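Local coordinates for transmembrane protein (Bartonella henselae, PDB 3PAM) that probably serves as part of the peptide-capturing, extracellular solute-binding component of an ABC-type oligopeptide transport system, at residues M134-E139 and V163-Y168; F175-I180 and F209-A214; K20-A25 and K107-A112; L127-E132 and L154-E159. One frame throughout, in Å; residues are numbered along the deposited sequence.

How the contacts relate
Contact 3 comes first along the chain; contacts 4 and 1 then alternate their segments, and contact 2 follows. Both 4 and 1 use strand 130-135, with centres about 20 Å apart: contact 4 pairs it with strand 157-162, and contact 1 lies at the far end of these strands, where helix 165-174 begins. Contact 2 adds strand 179-184, the neighbour of 130-135 in the same mixed sheet, and touches contact 1 where Met134 N meets Met179 O at 3.1 Å. Contact 3, a helix pair about 14 Å from contact 4 between centres, packs Val22 and Leu109 on Phe129, just ahead of strand 130-135. Together they illustrate how helices and loops are fastened round one sheet in a solute-binding domain.

Contact 1 of 4, residues M134-E139 and V163-Y168; sequences MTQSLE and VDDSQY
Thr135 and Val163 join the two segments through the backbone: Val163 N donates to Thr135 O at 3.2 Å, with an N-H...O angle of 157°. This bond falls where strand 130-135 ends and the chain of the other segment turns into helix 165-174. Just beyond it the backbones are still close, Gln136 CA lying 5.8 Å from Val163 CA. The Tyr168 side chain, with CG trans to the backbone N (chi1 -174°), reaches back from the first turn of that helix to the strand end. Gln136 lays its CB over the centre of one ring face, 3.9 Å from the centroid. Met134 comes in obliquely: its CG is 3.6 Å from Tyr168 CD1, and the selenium of this selenomethionine stands 4.9 Å from the ring centroid. A bend at chi3 (-95°) carries the terminal methyl away from the ring, to 3.7 Å between Met134 CE and Val163 CG2. A water lies within hydrogen-bonding reach of Met134 O. Ile180 of the adjacent strand packs on both Met134 and Tyr168. The Met-aromatic contact thus sits at a strand-to-helix turn of an alpha/beta fold, where helix 165-174 starts to fold back along the sheet.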
loop_
_atom_site.group_PDB
_atom_site.type_symbol
_atom_site.label_atom_id
_atom_site.label_comp_id
_atom_site.label_asym_id
_atom_site.label_seq_id
_atom_site.Cartn_x
_atom_site.Cartn_y
_atom_site.Cartn_z
HETATM N N MSE A 134 -5.508 -0.206 -13.823
HETATM C CA MSE A 134 -5.275 -1.168 -14.890
HETATM C C MSE A 134 -5.366 -2.562 -14.310
HETATM O O MSE A 134 -4.621 -2.922 -13.396
HETATM C CB MSE A 134 -3.904 -0.947 -15.542
HETATM C CG MSE A 134 -3.483 -2.059 -16.465
HETATM SE SE MSE A 134 -1.824 -1.632 -17.384
HETATM C CE MSE A 134 -2.696 -0.939 -18.978
ATOM N N THR A 135 -6.300 -3.340 -14.826
ATOM C CA THR A 135 -6.450 -4.710 -14.362
ATOM C C THR A 135 -6.221 -5.649 -15.514
ATOM O O THR A 135 -6.310 -5.247 -16.680
ATOM C CB THR A 135 -7.842 -4.975 -13.773
ATOM O OG1 THR A 135 -8.841 -4.606 -14.733
ATOM C CG2 THR A 135 -8.030 -4.178 -12.473
ATOM N N GLN A 136 -5.934 -6.899 -15.173
ATOM C CA GLN A 136 -5.711 -7.938 -16.176
ATOM C C GLN A 136 -6.852 -8.930 -16.273
ATOM O O GLN A 136 -7.121 -9.436 -17.362
ATOM C CB GLN A 136 -4.372 -8.660 -15.960
ATOM C CG GLN A 136 -4.045 -9.074 -14.521
ATOM C CD GLN A 136 -2.686 -9.761 -14.420
ATOM O OE1 GLN A 136 -1.803 -9.538 -15.249
ATOM N NE2 GLN A 136 -2.520 -10.619 -13.416
ATOM N N SER A 137 -7.531 -9.195 -15.153
ATOM C CA SER A 137 -8.554 -10.257 -15.089
ATOM C C SER A 137 -9.918 -9.768 -14.566
ATOM O O SER A 137 -9.992 -8.785 -13.828
ATOM C CB SER A 137 -8.049 -11.409 -14.228
ATOM O OG SER A 137 -8.254 -11.138 -12.851
ATOM N N LEU A 138 -10.984 -10.470 -14.942
ATOM C CA LEU A 138 -12.350 -10.143 -14.514
ATOM C C LEU A 138 -12.524 -10.044 -13.005
ATOM O O LEU A 138 -13.339 -9.268 -12.526
ATOM C CB LEU A 138 -13.337 -11.177 -15.049
ATOM C CG LEU A 138 -14.117 -10.996 -16.358
ATOM C CD1 LEU A 138 -13.565 -9.907 -17.291
ATOM C CD2 LEU A 138 -14.199 -12.366 -17.064
ATOM N N GLU A 139 -11.770 -10.843 -12.264
ATOM C CA GLU A 139 -11.833 -10.839 -10.815
ATOM C C GLU A 139 -11.222 -9.548 -10.270
ATOM O O GLU A 139 -11.660 -9.032 -9.239
ATOM C CB GLU A 139 -11.098 -12.063 -10.242
ATOM C CG GLU A 139 -11.387 -12.311 -8.757
ATOM C CD GLU A 139 -10.394 -13.260 -8.090
ATOM O OE1 GLU A 139 -9.236 -12.838 -7.828
ATOM O OE2 GLU A 139 -10.783 -14.417 -7.806
ATOM N N VAL A 163 -7.184 -4.838 -19.746
ATOM C CA VAL A 163 -6.477 -4.920 -21.011
ATOM C C VAL A 163 -5.874 -6.312 -21.234
ATOM O O VAL A 163 -5.911 -7.175 -20.333
ATOM C CB VAL A 163 -5.341 -3.829 -21.141
ATOM C CG1 VAL A 163 -5.895 -2.408 -20.927
ATOM C CG2 VAL A 163 -4.142 -4.131 -20.213
ATOM N N ASP A 164 -5.314 -6.502 -22.436
ATOM C CA ASP A 164 -4.631 -7.741 -22.806
ATOM C C ASP A 164 -3.307 -7.895 -22.054
ATOM O O ASP A 164 -2.784 -6.932 -21.463
ATOM C CB ASP A 164 -4.382 -7.794 -24.326
ATOM N N ASP A 165 -2.751 -9.099 -22.115
ATOM C CA ASP A 165 -1.532 -9.402 -21.381
ATOM C C ASP A 165 -0.280 -8.725 -21.930
ATOM O O ASP A 165 0.507 -8.197 -21.158
ATOM C CB ASP A 165 -1.329 -10.906 -21.247
ATOM C CG ASP A 165 -0.866 -11.299 -19.861
ATOM O OD1 ASP A 165 -0.755 -10.393 -18.998
ATOM O OD2 ASP A 165 -0.632 -12.505 -19.632
ATOM N N SER A 166 -0.088 -8.726 -23.247
ATOM C CA SER A 166 1.038 -7.991 -23.855
ATOM C C SER A 166 1.065 -6.551 -23.315
ATOM O O SER A 166 2.055 -6.123 -22.738
ATOM C CB SER A 166 0.936 -7.965 -25.379
ATOM O OG SER A 166 -0.008 -8.911 -25.833
ATOM N N GLN A 167 -0.035 -5.825 -23.494
ATOM C CA GLN A 167 -0.138 -4.475 -22.957
ATOM C C GLN A 167 0.112 -4.444 -21.446
ATOM O O GLN A 167 0.933 -3.660 -20.981
ATOM C CB GLN A 167 -1.493 -3.839 -23.279
ATOM C CG GLN A 167 -1.515 -2.339 -23.009
ATOM C CD GLN A 167 -2.894 -1.736 -23.138
ATOM O OE1 GLN A 167 -3.839 -2.412 -23.544
ATOM N NE2 GLN A 167 -3.019 -0.451 -22.798
ATOM N N TYR A 168 -0.565 -5.313 -20.696
ATOM C CA TYR A 168 -0.444 -5.292 -19.250
ATOM C C TYR A 168 1.014 -5.462 -18.818
ATOM O O TYR A 168 1.500 -4.730 -17.946
ATOM C CB TYR A 168 -1.353 -6.339 -18.595
ATOM C CG TYR A 168 -1.383 -6.270 -17.079
ATOM C CD1 TYR A 168 -2.273 -5.418 -16.405
ATOM C CD2 TYR A 168 -0.540 -7.061 -16.320
ATOM C CE1 TYR A 168 -2.293 -5.357 -15.008
ATOM C CE2 TYR A 168 -0.557 -7.016 -14.944
ATOM C CZ TYR A 168 -1.431 -6.167 -14.296
ATOM O OH TYR A 168 -1.411 -6.149 -12.931
HETATM O O HOH W 1 -3.484 -5.272 -12.041
#

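Contact 2 of 4, residues F175-I180 and F209-A214. With EOH (ethanol), chain C.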
loop_
_atom_site.group_PDB
_atom_site.type_symbol
_atom_site.label_atom_id
_atom_site.label_comp_id
_atom_site.label_asym_id
_atom_site.label_seq_id
_atom_site.Cartn_x
_atom_site.Cartn_y
_atom_site.Cartn_z
ATOM N N PHE A 175 6.309 1.017 -16.000
ATOM C CA PHE A 175 5.602 1.739 -14.928
ATOM C C PHE A 175 4.478 2.667 -15.459
ATOM O O PHE A 175 4.163 3.718 -14.876
ATOM C CB PHE A 175 6.604 2.487 -14.037
ATOM C CG PHE A 175 7.642 1.595 -13.440
ATOM C CD1 PHE A 175 7.264 0.428 -12.775
ATOM C CD2 PHE A 175 8.985 1.897 -13.551
ATOM C CE1 PHE A 175 8.193 -0.408 -12.225
ATOM C CE2 PHE A 175 9.953 1.048 -13.010
ATOM C CZ PHE A 175 9.559 -0.113 -12.356
ATOM N N ASN A 176 3.899 2.274 -16.593
ATOM C CA ASN A 176 2.870 3.063 -17.248
ATOM C C ASN A 176 1.458 2.785 -16.698
ATOM O O ASN A 176 0.631 2.156 -17.348
ATOM C CB ASN A 176 2.935 2.849 -18.756
ATOM C CG ASN A 176 2.096 3.847 -19.518
ATOM O OD1 ASN A 176 1.823 4.949 -19.023
ATOM N ND2 ASN A 176 1.661 3.468 -20.717
ATOM N N TYR A 177 1.203 3.256 -15.482
ATOM C CA TYR A 177 -0.064 3.012 -14.825
ATOM C C TYR A 177 -0.160 3.957 -13.654
ATOM O O TYR A 177 0.857 4.366 -13.103
ATOM C CB TYR A 177 -0.168 1.550 -14.326
ATOM C CG TYR A 177 1.022 1.067 -13.527
ATOM C CD1 TYR A 177 1.106 1.276 -12.146
ATOM C CD2 TYR A 177 2.061 0.377 -14.150
ATOM C CE1 TYR A 177 2.215 0.826 -11.412
ATOM C CE2 TYR A 177 3.160 -0.075 -13.436
ATOM C CZ TYR A 177 3.240 0.165 -12.073
ATOM O OH TYR A 177 4.340 -0.267 -11.373
ATOM N N ASP A 178 -1.377 4.302 -13.260
ATOM C CA ASP A 178 -1.571 5.036 -12.024
ATOM C C ASP A 178 -1.574 4.053 -10.852
ATOM O O ASP A 178 -0.971 4.303 -9.792
ATOM C CB ASP A 178 -2.898 5.801 -12.086
ATOM C CG ASP A 178 -2.910 6.897 -13.156
ATOM O OD1 ASP A 178 -1.877 7.569 -13.354
ATOM O OD2 ASP A 178 -3.966 7.121 -13.777
HETATM N N MSE A 179 -2.277 2.938 -11.044
HETATM C CA MSE A 179 -2.511 1.953 -9.995
HETATM C C MSE A 179 -2.733 0.605 -10.669
HETATM O O MSE A 179 -3.325 0.549 -11.740
HETATM C CB MSE A 179 -3.732 2.341 -9.157
HETATM C CG MSE A 179 -3.964 1.506 -7.917
HETATM SE SE MSE A 179 -5.464 2.129 -6.828
HETATM C CE MSE A 179 -4.691 3.787 -6.165
ATOM N N ILE A 180 -2.236 -0.458 -10.040
ATOM C CA ILE A 180 -2.483 -1.815 -10.475
ATOM C C ILE A 180 -2.751 -2.702 -9.264
ATOM O O ILE A 180 -2.602 -2.263 -8.124
ATOM C CB ILE A 180 -1.277 -2.416 -11.262
ATOM C CG1 ILE A 180 0.020 -2.163 -10.488
ATOM C CG2 ILE A 180 -1.220 -1.851 -12.680
ATOM C CD1 ILE A 180 0.894 -3.356 -10.370
ATOM N N PHE A 209 10.757 -4.689 -9.839
ATOM C CA PHE A 209 9.525 -4.953 -9.150
ATOM C C PHE A 209 9.203 -3.901 -8.105
ATOM O O PHE A 209 8.406 -4.163 -7.189
ATOM C CB PHE A 209 9.546 -6.335 -8.508
ATOM C CG PHE A 209 9.578 -7.472 -9.502
ATOM C CD1 PHE A 209 9.200 -7.274 -10.837
ATOM C CD2 PHE A 209 9.960 -8.737 -9.100
ATOM C CE1 PHE A 209 9.222 -8.319 -11.749
ATOM C CE2 PHE A 209 9.983 -9.799 -10.014
ATOM C CZ PHE A 209 9.619 -9.588 -11.334
ATOM N N ASN A 210 9.807 -2.721 -8.231
ATOM C CA ASN A 210 9.404 -1.620 -7.394
ATOM C C ASN A 210 8.230 -0.926 -8.062
ATOM O O ASN A 210 8.382 0.139 -8.651
ATOM C CB ASN A 210 10.553 -0.650 -7.105
ATOM C CG ASN A 210 10.178 0.406 -6.053
ATOM O OD1 ASN A 210 9.001 0.611 -5.745
ATOM N ND2 ASN A 210 11.186 1.066 -5.503
ATOM N N PHE A 211 7.069 -1.577 -7.999
ATOM C CA PHE A 211 5.862 -1.100 -8.663
ATOM C C PHE A 211 5.395 0.224 -8.100
ATOM O O PHE A 211 4.859 1.042 -8.836
ATOM C CB PHE A 211 4.752 -2.142 -8.563
ATOM C CG PHE A 211 5.135 -3.496 -9.141
ATOM C CD1 PHE A 211 5.475 -3.620 -10.487
ATOM C CD2 PHE A 211 5.168 -4.628 -8.338
ATOM C CE1 PHE A 211 5.836 -4.861 -11.033
ATOM C CE2 PHE A 211 5.523 -5.852 -8.863
ATOM C CZ PHE A 211 5.858 -5.975 -10.230
ATOM N N SER A 212 5.581 0.426 -6.794
ATOM C CA SER A 212 5.139 1.654 -6.155
ATOM C C SER A 212 6.106 2.839 -6.367
ATOM O O SER A 212 5.724 3.960 -6.114
ATOM C CB SER A 212 4.798 1.446 -4.661
ATOM O OG SER A 212 5.941 1.161 -3.869
ATOM N N GLY A 213 7.320 2.587 -6.875
ATOM C CA GLY A 213 8.339 3.632 -7.018
ATOM C C GLY A 213 8.808 4.174 -5.676
ATOM O O GLY A 213 9.262 5.334 -5.563
ATOM N N ALA A 214 8.716 3.326 -4.652
ATOM C CA ALA A 214 9.194 3.669 -3.320
ATOM C C ALA A 214 10.678 3.994 -3.331
ATOM O O ALA A 214 11.464 3.326 -3.997
ATOM C CB ALA A 214 8.931 2.539 -2.354
HETATM C C1 EOH C . 6.657 -2.117 -4.806
HETATM C C2 EOH C . 7.200 -3.333 -4.030
HETATM O O EOH C . 7.142 -0.862 -4.353
#
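Tyr177 reaches across to Phe211 with its whole side chain, and can be followed outward from the backbone. Its CB points toward the loop 209-214, and with chi1 at 50° the ring lies between two groups of its own segment: Phe175 O stands over one face and Ile180 CG1, 3.8 Å from the plane, over the other, each displaced toward the rim. Farther out, CE1 and CZ come alongside the Phe211 carbonyl, Tyr177 CE1 being 3.7 Å from Phe211 O. At the end, Tyr177 OH donates to Phe211 O over 2.9 Å, lying in the carbonyl plane on a lone pair with a C=O...O angle of 108°. Tyr177 OH also lies 3.4 Å from Phe211 CB and in plane at the edge of the Phe211 ring.

To one side, Phe175 CE1 approaches Asn210 O at 3.6 Å, while Ile180 CD1 comes obliquely to the Phe211 ring. The loop is folded by a type I turn from Asn210 to Gly213, and the Asn210 amide grips Ala214 twice: OD1 accepts from Ala214 N, and Asn210 ND2 donates to Ala214 O over 2.7 Å. The O of an ethanol, probably from the crystallisation liquor, donates to Asn210 OD1 at 2.8 Å.

Arg13 also binds Phe211 O and Asn210 O, and makes a cation-pi contact with Phe175. Two donors therefore meet the buried Phe211 carbonyl, one neutral and one cationic; the arginine would be expected to polarise that carbonyl, and the phenol bond ties the loop to the chain entering strand 179-184.

Contact 3 of 4, residues K20-A25 and K107-A112. With EOH (ethanol), chain G.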
loop_
_atom_site.group_PDB
_atom_site.type_symbol
_atom_site.label_atom_id
_atom_site.label_comp_id
_atom_site.label_asym_id
_atom_site.label_seq_id
_atom_site.Cartn_x
_atom_site.Cartn_y
_atom_site.Cartn_z
ATOM N N LYS A 20 1.995 10.725 1.441
ATOM C CA LYS A 20 1.691 9.541 2.241
ATOM C C LYS A 20 0.309 9.589 2.892
ATOM O O LYS A 20 -0.305 8.550 3.094
ATOM C CB LYS A 20 2.766 9.342 3.323
ATOM N N ARG A 21 -0.172 10.788 3.218
ATOM C CA ARG A 21 -1.512 10.955 3.788
ATOM C C ARG A 21 -2.602 10.640 2.795
ATOM O O ARG A 21 -3.645 10.113 3.168
ATOM C CB ARG A 21 -1.738 12.373 4.308
ATOM C CG ARG A 21 -0.852 12.786 5.460
ATOM C CD ARG A 21 0.119 13.815 4.977
ATOM N NE ARG A 21 -0.178 15.128 5.497
ATOM C CZ ARG A 21 0.198 16.279 4.942
ATOM N NH1 ARG A 21 0.855 16.301 3.789
ATOM N NH2 ARG A 21 -0.107 17.420 5.547
ATOM N N VAL A 22 -2.357 10.975 1.532
ATOM C CA VAL A 22 -3.276 10.683 0.436
ATOM C C VAL A 22 -3.439 9.178 0.214
ATOM O O VAL A 22 -4.562 8.649 0.144
ATOM C CB VAL A 22 -2.774 11.286 -0.877
ATOM C CG1 VAL A 22 -3.654 10.836 -2.043
ATOM C CG2 VAL A 22 -2.704 12.806 -0.781
ATOM N N ARG A 23 -2.312 8.496 0.078
ATOM C CA ARG A 23 -2.321 7.031 -0.051
ATOM C C ARG A 23 -2.957 6.439 1.221
ATOM O O ARG A 23 -3.737 5.491 1.156
ATOM C CB ARG A 23 -0.905 6.511 -0.273
ATOM C CG ARG A 23 -0.211 7.150 -1.482
ATOM C CD ARG A 23 1.061 6.405 -1.841
ATOM N NE ARG A 23 2.005 6.343 -0.728
ATOM C CZ ARG A 23 3.067 7.138 -0.597
ATOM N NH1 ARG A 23 3.335 8.060 -1.523
ATOM N NH2 ARG A 23 3.869 7.005 0.453
ATOM N N GLN A 24 -2.669 7.045 2.369
ATOM C CA GLN A 24 -3.276 6.583 3.606
ATOM C C GLN A 24 -4.807 6.748 3.554
ATOM O O GLN A 24 -5.552 5.830 3.896
ATOM C CB GLN A 24 -2.671 7.336 4.770
ATOM C CG GLN A 24 -2.683 6.597 6.073
ATOM C CD GLN A 24 -2.435 7.543 7.243
ATOM O OE1 GLN A 24 -1.826 8.597 7.066
ATOM N NE2 GLN A 24 -2.898 7.171 8.435
ATOM N N ALA A 25 -5.262 7.898 3.061
ATOM C CA ALA A 25 -6.702 8.164 2.902
ATOM C C ALA A 25 -7.373 7.183 1.945
ATOM O O ALA A 25 -8.429 6.649 2.262
ATOM C CB ALA A 25 -6.926 9.580 2.435
ATOM N N LYS A 107 -10.729 13.815 6.232
ATOM C CA LYS A 107 -9.848 14.516 7.160
ATOM C C LYS A 107 -8.396 14.495 6.691
ATOM O O LYS A 107 -7.727 15.516 6.695
ATOM C CB LYS A 107 -9.976 13.934 8.582
ATOM N N LEU A 108 -7.922 13.330 6.277
ATOM C CA LEU A 108 -6.546 13.183 5.798
ATOM C C LEU A 108 -6.268 13.968 4.507
ATOM O O LEU A 108 -5.179 14.527 4.325
ATOM C CB LEU A 108 -6.196 11.702 5.618
ATOM C CG LEU A 108 -5.703 10.997 6.881
ATOM C CD1 LEU A 108 -5.884 9.485 6.793
ATOM C CD2 LEU A 108 -4.240 11.347 7.165
ATOM N N LEU A 109 -7.255 14.013 3.619
ATOM C CA LEU A 109 -7.095 14.758 2.368
ATOM C C LEU A 109 -7.053 16.276 2.562
ATOM O O LEU A 109 -6.301 16.969 1.884
ATOM C CB LEU A 109 -8.157 14.343 1.350
ATOM C CG LEU A 109 -7.913 12.913 0.851
ATOM C CD1 LEU A 109 -9.215 12.150 0.620
ATOM C CD2 LEU A 109 -7.035 12.903 -0.420
ATOM N N GLN A 110 -7.855 16.796 3.481
ATOM C CA GLN A 110 -7.804 18.215 3.790
ATOM C C GLN A 110 -6.399 18.647 4.241
ATOM O O GLN A 110 -5.885 19.673 3.772
ATOM C CB GLN A 110 -8.899 18.608 4.801
ATOM C CG GLN A 110 -10.329 18.479 4.240
ATOM C CD GLN A 110 -11.415 18.575 5.307
ATOM O OE1 GLN A 110 -11.429 19.488 6.119
ATOM N NE2 GLN A 110 -12.328 17.615 5.308
ATOM N N GLU A 111 -5.776 17.838 5.108
ATOM C CA GLU A 111 -4.416 18.092 5.596
ATOM C C GLU A 111 -3.431 18.188 4.467
ATOM O O GLU A 111 -2.505 19.010 4.498
ATOM C CB GLU A 111 -3.936 16.970 6.500
ATOM C CG GLU A 111 -4.968 16.455 7.465
ATOM C CD GLU A 111 -4.351 15.817 8.690
ATOM O OE1 GLU A 111 -3.129 15.513 8.676
ATOM O OE2 GLU A 111 -5.096 15.626 9.675
ATOM N N ALA A 112 -3.634 17.319 3.485
ATOM C CA ALA A 112 -2.759 17.175 2.343
ATOM C C ALA A 112 -3.023 18.222 1.273
ATOM O O ALA A 112 -2.400 18.208 0.219
ATOM C CB ALA A 112 -2.908 15.786 1.770
HETATM C C1 EOH G . 0.295 20.058 6.807
HETATM C C2 EOH G . 1.493 21.027 6.762
HETATM O O EOH G . -0.842 20.802 6.333
#
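Ala25 and Leu108 meet between two nearly antiparallel helices, whose axes over these segments approach to 8.5 Å with a signed crossing angle of -162°. Apolar contact carries most of the pairing. Ala25 CB lies 3.9 Å from Leu108 CB and 3.8 Å from Leu109 CG, so one small methyl is shared by two consecutive leucines. A turn away, Val22 CG2 touches Ala112 CB at 3.9 Å. The branches of Leu108 spread over helix 20-29: CD2 touches Arg21 CB, and CD1 and CD2 face the amide end of Gln24, which crosses the leucine at about a right angle, with Gln24 OE1 3.7 Å from Leu108 CD2.

The polar side has no hydrogen bond or salt bridge between the segments. Arg21, bent at chi2 (110°) and chi3 (109°), swings its guanidinium over the end of helix 99-111, so that Ala112 CA lies over one face, 3.9 Å from its plane. Arg21 NE and Glu111 OE1 are 4.4 Å apart, too far for a salt bridge, though their charges probably attract weakly; the arginine's ion pair is with Asp19, through NH1. The O of an ethanol, probably from the crystallisation liquor, donates to Glu111 O at 3.1 Å.

Val22 and Leu109 both pack on Phe114 and on Phe129, just ahead of strand 130-135, and Leu109 meets Leu154, so the two helices lie against the start of the strand pair.

Contact 4 of 4, residues L127-E132 and L154-E159; sequences LPFQFE and LGIHAE
Strands 130-135 and 157-162 are parallel arms of a beta-alpha-beta unit, joined through helix 138-152, and here Phe129 and Phe131 exchange backbone bonds with His157 and Glu159, placing Gln130 beside His157. Three backbone bonds form the ladder: His157 N to Phe129 O at 3.2 Å, Phe131 N to His157 O at 3.1 Å, and Glu159 N to Phe131 O at 2.7 Å, the last with an N-H...O angle of 168°. Just ahead of the strands a water lies within bonding reach of Phe129 O and Gly155 O. On the side of the sheet facing the crossover helix, Phe131 turns its ring with chi1 at 67°, which lays one face over Ala158 CB, 4.1 Å from the plane and toward the rim. Ile156 CG2 is 3.7 Å from Phe131 CE2, and Leu151 of helix 138-152 packs on Phe131, Ile156 and Ala158 together. Ahead of the strands, Phe129 and Ile156 lie side by side, pointing the same way, and both touch Leu26 of helix 20-29. The other face carries Glu132 and Glu159, whose OE2 atoms stand 3.8 Å apart with carboxylate planes turned by 47°. Arg171 pairs with Glu132 and Arg161 with Glu159, which probably offsets the repulsion between them.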
loop_
_atom_site.group_PDB
_atom_site.type_symbol
_atom_site.label_atom_id
_atom_site.label_comp_id
_atom_site.label_asym_id
_atom_site.label_seq_id
_atom_site.Cartn_x
_atom_site.Cartn_y
_atom_site.Cartn_z
ATOM N N LEU A 127 -5.701 20.486 -10.097
ATOM C CA LEU A 127 -6.008 19.346 -10.973
ATOM C C LEU A 127 -7.027 18.423 -10.279
ATOM O O LEU A 127 -6.994 18.281 -9.058
ATOM C CB LEU A 127 -4.736 18.589 -11.369
ATOM N N PRO A 128 -7.965 17.830 -11.044
ATOM C CA PRO A 128 -8.910 16.922 -10.376
ATOM C C PRO A 128 -8.305 15.565 -10.067
ATOM O O PRO A 128 -7.443 15.086 -10.804
ATOM C CB PRO A 128 -10.066 16.777 -11.378
ATOM C CG PRO A 128 -9.893 17.890 -12.360
ATOM C CD PRO A 128 -8.387 18.135 -12.424
ATOM N N PHE A 129 -8.732 14.987 -8.949
ATOM C CA PHE A 129 -8.304 13.681 -8.537
ATOM C C PHE A 129 -9.042 12.660 -9.401
ATOM O O PHE A 129 -10.160 12.226 -9.077
ATOM C CB PHE A 129 -8.584 13.470 -7.041
ATOM C CG PHE A 129 -7.614 12.533 -6.363
ATOM C CD1 PHE A 129 -7.053 11.444 -7.049
ATOM C CD2 PHE A 129 -7.284 12.709 -5.037
ATOM C CE1 PHE A 129 -6.164 10.578 -6.427
ATOM C CE2 PHE A 129 -6.383 11.837 -4.402
ATOM C CZ PHE A 129 -5.824 10.768 -5.109
ATOM N N GLN A 130 -8.410 12.330 -10.526
ATOM C CA GLN A 130 -8.877 11.321 -11.448
ATOM C C GLN A 130 -7.678 10.481 -11.918
ATOM O O GLN A 130 -6.609 11.013 -12.233
ATOM C CB GLN A 130 -9.635 11.957 -12.620
ATOM C CG GLN A 130 -8.793 12.688 -13.683
ATOM C CD GLN A 130 -9.640 13.465 -14.714
ATOM O OE1 GLN A 130 -9.101 14.209 -15.546
ATOM N NE2 GLN A 130 -10.962 13.315 -14.645
ATOM N N PHE A 131 -7.855 9.164 -11.919
ATOM C CA PHE A 131 -6.782 8.261 -12.261
ATOM C C PHE A 131 -7.327 6.951 -12.796
ATOM O O PHE A 131 -8.519 6.679 -12.675
ATOM C CB PHE A 131 -5.833 8.037 -11.074
ATOM C CG PHE A 131 -6.450 7.303 -9.913
ATOM C CD1 PHE A 131 -6.352 5.905 -9.824
ATOM C CD2 PHE A 131 -7.083 8.005 -8.878
ATOM C CE1 PHE A 131 -6.897 5.221 -8.739
ATOM C CE2 PHE A 131 -7.621 7.340 -7.808
ATOM C CZ PHE A 131 -7.528 5.932 -7.736
ATOM N N GLU A 132 -6.443 6.148 -13.374
ATOM C CA GLU A 132 -6.802 4.893 -14.004
ATOM C C GLU A 132 -6.277 3.711 -13.189
ATOM O O GLU A 132 -5.144 3.741 -12.692
ATOM C CB GLU A 132 -6.204 4.863 -15.408
ATOM C CG GLU A 132 -6.654 3.748 -16.292
ATOM C CD GLU A 132 -5.646 3.463 -17.396
ATOM O OE1 GLU A 132 -4.479 3.128 -17.076
ATOM O OE2 GLU A 132 -6.014 3.570 -18.579
ATOM N N LEU A 154 -16.432 10.299 -2.328
ATOM C CA LEU A 154 -15.671 11.502 -1.943
ATOM C C LEU A 154 -15.205 12.309 -3.162
ATOM O O LEU A 154 -14.238 13.056 -3.083
ATOM C CB LEU A 154 -14.440 11.108 -1.128
ATOM C CG LEU A 154 -14.393 11.225 0.395
ATOM C CD1 LEU A 154 -15.390 10.327 1.066
ATOM C CD2 LEU A 154 -12.993 10.902 0.880
ATOM N N GLY A 155 -15.844 12.124 -4.305
ATOM C CA GLY A 155 -15.524 12.926 -5.477
ATOM C C GLY A 155 -14.281 12.525 -6.238
ATOM O O GLY A 155 -13.791 13.296 -7.075
ATOM N N ILE A 156 -13.758 11.329 -5.962
ATOM C CA ILE A 156 -12.620 10.805 -6.698
ATOM C C ILE A 156 -13.080 9.906 -7.868
ATOM O O ILE A 156 -13.832 8.958 -7.674
ATOM C CB ILE A 156 -11.626 10.049 -5.751
ATOM C CG1 ILE A 156 -11.012 11.008 -4.732
ATOM C CG2 ILE A 156 -10.469 9.412 -6.548
ATOM C CD1 ILE A 156 -10.562 10.316 -3.424
ATOM N N HIS A 157 -12.656 10.210 -9.087
ATOM C CA HIS A 157 -13.014 9.331 -10.189
ATOM C C HIS A 157 -11.864 8.382 -10.555
ATOM O O HIS A 157 -10.795 8.812 -11.006
ATOM C CB HIS A 157 -13.519 10.090 -11.421
ATOM C CG HIS A 157 -13.604 9.231 -12.654
ATOM N ND1 HIS A 157 -14.586 8.276 -12.835
ATOM C CD2 HIS A 157 -12.813 9.169 -13.756
ATOM C CE1 HIS A 157 -14.405 7.678 -14.002
ATOM N NE2 HIS A 157 -13.342 8.208 -14.586
ATOM N N ALA A 158 -12.097 7.090 -10.332
ATOM C CA ALA A 158 -11.170 6.058 -10.730
ATOM C C ALA A 158 -11.696 5.417 -12.014
ATOM O O ALA A 158 -12.808 4.905 -12.049
ATOM C CB ALA A 158 -11.050 5.022 -9.642
ATOM N N GLU A 159 -10.908 5.493 -13.076
ATOM C CA GLU A 159 -11.252 4.821 -14.314
ATOM C C GLU A 159 -10.708 3.384 -14.237
ATOM O O GLU A 159 -9.526 3.152 -13.946
ATOM C CB GLU A 159 -10.710 5.595 -15.518
ATOM C CG GLU A 159 -11.040 4.970 -16.876
ATOM C CD GLU A 159 -10.460 5.740 -18.054
ATOM O OE1 GLU A 159 -11.044 6.776 -18.445
ATOM O OE2 GLU A 159 -9.427 5.292 -18.603
HETATM O O HOH W 2 -12.219 14.136 -9.327
#